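Local atomic coordinates of nucleoside 2-deoxyribosyltransferase (Enterococcus faecalis, PDB entry 7M5H), a protein that probably cleaves the N-glycosidic bond of nucleosides or nucleotides, releasing or transferring the deoxyribosyl group. Residues P80-A84 and G85-E89. Numbering follows the deposited sequence.
With GOL (glycerol), chain G.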
ATOM      1  N   PRO B  80       2.145  -2.389  -5.368  1.00 35.60           N
ATOM      2  CA  PRO B  80       0.755  -1.944  -5.177  1.00 32.66           C
ATOM      3  C   PRO B  80       0.645  -0.436  -5.071  1.00 36.61           C
ATOM      4  O   PRO B  80      -0.362   0.144  -5.500  1.00 32.29           O
ATOM      5  CB  PRO B  80       0.334  -2.644  -3.878  1.00 30.67           C
ATOM      6  CG  PRO B  80       1.612  -2.935  -3.172  1.00 34.99           C
ATOM      7  CD  PRO B  80       2.624  -3.214  -4.248  1.00 34.42           C
ATOM      8  N   THR B  81       1.660   0.210  -4.506  1.00 29.93           N
ATOM      9  CA  THR B  81       1.809   1.655  -4.525  1.00 30.63           C
ATOM     10  C   THR B  81       3.276   1.961  -4.789  1.00 28.23           C
ATOM     11  O   THR B  81       4.145   1.102  -4.619  1.00 29.56           O
ATOM     12  CB  THR B  81       1.369   2.301  -3.202  1.00 35.05           C
ATOM     13  OG1 THR B  81       2.079   1.693  -2.115  1.00 39.82           O
ATOM     14  CG2 THR B  81      -0.130   2.131  -2.982  1.00 31.44           C
ATOM     15  N   ILE B  82       3.549   3.193  -5.221  1.00 27.47           N
ATOM     16  CA  ILE B  82       4.932   3.633  -5.331  1.00 24.71           C
ATOM     17  C   ILE B  82       5.550   3.644  -3.942  1.00 26.85           C
ATOM     18  O   ILE B  82       4.957   4.163  -2.988  1.00 27.47           O
ATOM     19  CB  ILE B  82       5.011   5.017  -5.995  1.00 28.57           C
ATOM     20  CG1 ILE B  82       4.419   4.972  -7.405  1.00 30.23           C
ATOM     21  CG2 ILE B  82       6.455   5.507  -6.039  1.00 25.82           C
ATOM     22  CD1 ILE B  82       4.315   6.331  -8.064  1.00 27.55           C
ATOM     23  N   ASP B  83       6.734   3.045  -3.816  1.00 28.83           N
ATOM     24  CA  ASP B  83       7.428   2.998  -2.535  1.00 27.60           C
ATOM     25  C   ASP B  83       7.593   4.401  -1.966  1.00 31.00           C
ATOM     26  O   ASP B  83       8.015   5.323  -2.669  1.00 26.55           O
ATOM     27  CB  ASP B  83       8.792   2.328  -2.703  1.00 33.37           C
ATOM     28  CG  ASP B  83       9.580   2.274  -1.409  1.00 37.73           C
ATOM     29  OD1 ASP B  83       9.378   1.320  -0.629  1.00 37.00           O
ATOM     30  OD2 ASP B  83      10.401   3.186  -1.172  1.00 36.15           O
ATOM     31  N   ALA B  84       7.249   4.555  -0.683  1.00 26.85           N
ATOM     32  CA  ALA B  84       7.234   5.880  -0.069  1.00 31.10           C
ATOM     33  C   ALA B  84       8.618   6.516  -0.077  1.00 28.57           C
ATOM     34  O   ALA B  84       8.751   7.727  -0.296  1.00 29.79           O
ATOM     35  CB  ALA B  84       6.692   5.793   1.358  1.00 23.21           C
ATOM     36  N   GLY B  85       9.661   5.720   0.164  1.00 30.61           N
ATOM     37  CA  GLY B  85      11.011   6.252   0.081  1.00 28.82           C
ATOM     38  C   GLY B  85      11.369   6.705  -1.321  1.00 31.73           C
ATOM     39  O   GLY B  85      11.980   7.762  -1.506  1.00 30.95           O
ATOM     40  N   VAL B  86      10.988   5.915  -2.328  1.00 31.82           N
ATOM     41  CA  VAL B  86      11.234   6.296  -3.717  1.00 29.39           C
ATOM     42  C   VAL B  86      10.488   7.577  -4.058  1.00 28.26           C
ATOM     43  O   VAL B  86      11.032   8.475  -4.713  1.00 25.44           O
ATOM     44  CB  VAL B  86      10.839   5.146  -4.663  1.00 32.51           C
ATOM     45  CG1 VAL B  86      10.940   5.586  -6.117  1.00 27.80           C
ATOM     46  CG2 VAL B  86      11.710   3.934  -4.406  1.00 30.62           C
ATOM     47  N   ALA B  87       9.230   7.683  -3.620  1.00 25.40           N
ATOM     48  CA  ALA B  87       8.451   8.887  -3.889  1.00 27.07           C
ATOM     49  C   ALA B  87       9.105  10.117  -3.271  1.00 26.64           C
ATOM     50  O   ALA B  87       9.152  11.183  -3.895  1.00 30.63           O
ATOM     51  CB  ALA B  87       7.025   8.715  -3.368  1.00 23.04           C
ATOM     52  N   SER B  88       9.624   9.986  -2.047  1.00 29.06           N
ATOM     53  CA  SER B  88      10.316  11.106  -1.416  1.00 29.32           C
ATOM     54  C   SER B  88      11.612  11.437  -2.145  1.00 30.59           C
ATOM     55  O   SER B  88      11.942  12.614  -2.330  1.00 31.17           O
ATOM     56  CB  SER B  88      10.593  10.796   0.055  1.00 28.14           C
ATOM     57  OG  SER B  88       9.390  10.762   0.804  1.00 29.46           O
ATOM     58  N   GLU B  89      12.360  10.411  -2.562  1.00 31.01           N
ATOM     59  CA  GLU B  89      13.595  10.649  -3.304  1.00 28.81           C
ATOM     60  C   GLU B  89      13.324  11.329  -4.640  1.00 31.31           C
ATOM     61  O   GLU B  89      14.140  12.136  -5.100  1.00 30.89           O
ATOM     62  CB  GLU B  89      14.343   9.333  -3.515  1.00 34.74           C
ATOM     63  CG  GLU B  89      15.022   8.801  -2.261  1.00 33.60           C
ATOM     64  CD  GLU B  89      15.583   7.401  -2.441  1.00 40.80           C
ATOM     65  OE1 GLU B  89      15.062   6.653  -3.295  1.00 40.78           O
ATOM     66  OE2 GLU B  89      16.546   7.050  -1.727  1.00 47.53           O
TER
HETATM   67  C1  GOL G1103      15.820   3.506  -1.859  1.00 40.84           C
HETATM   68  O1  GOL G1103      15.326   3.847  -3.117  1.00 39.12           O
HETATM   69  C2  GOL G1103      14.734   3.890  -0.824  1.00 40.33           C
HETATM   70  O2  GOL G1103      15.271   4.083   0.439  1.00 48.19           O
HETATM   71  C3  GOL G1103      13.719   2.719  -0.851  1.00 36.91           C
HETATM   72  O3  GOL G1103      12.752   3.008   0.114  1.00 39.81           O
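Asp83 caps the start of helix 84-96 by reaching over its first turn to Val86. Its CG stands anti to the backbone N (chi1 179°), beside its own carbonyl carbon. From there OD2 accepts the backbone N-H of Val86, with 3.0 Å between Val86 N and Asp83 OD2. The bond uses the anti lone pair of OD2, the one away from OD1. Gly85 N also lies 3.0 Å from Asp83 OD2. Val86 lies alongside the cap, with its CG2 3.7 Å from Asp83 CB. CG2 is placed there because it stands beside the backbone N of Val86, while CG1 is anti to it. CG1 turns instead to Ile82 CG2, a loose apolar contact. Ile82 CG2 is nearer to Ala87 CB, at 4.2 Å, so the residue before the N-cap packs on the first turn. This is an N-cap in the loop that follows strand 72-76 of a Rossmann-like parallel sheet. The same oxygen of Asp83 also binds a small ligand. A glycerol, probably from the crystallisation liquor, donates from O3 to Asp83 OD2 over 2.7 Å. Its O1 donates to Glu89 OE1 (2.8 Å), one turn beyond Gly85. The glycerol is also hydrogen-bonded to Gly11 N. Glu89 is extended beyond CG, and its OE2 is held by Tyr8 OH. Gly85 CA lies 3.7 Å from glycerol O3, so the glycerol comes close over the bare backbone. Behind the cap, Ala87 N bonds to Asp83 O and Ser88 N to Ala84 O, the first i to i+4 bonds of the helix. Ser88 OG is hydrogen-bonded to Ala87 O of the second subunit, so this turn lies at a subunit interface.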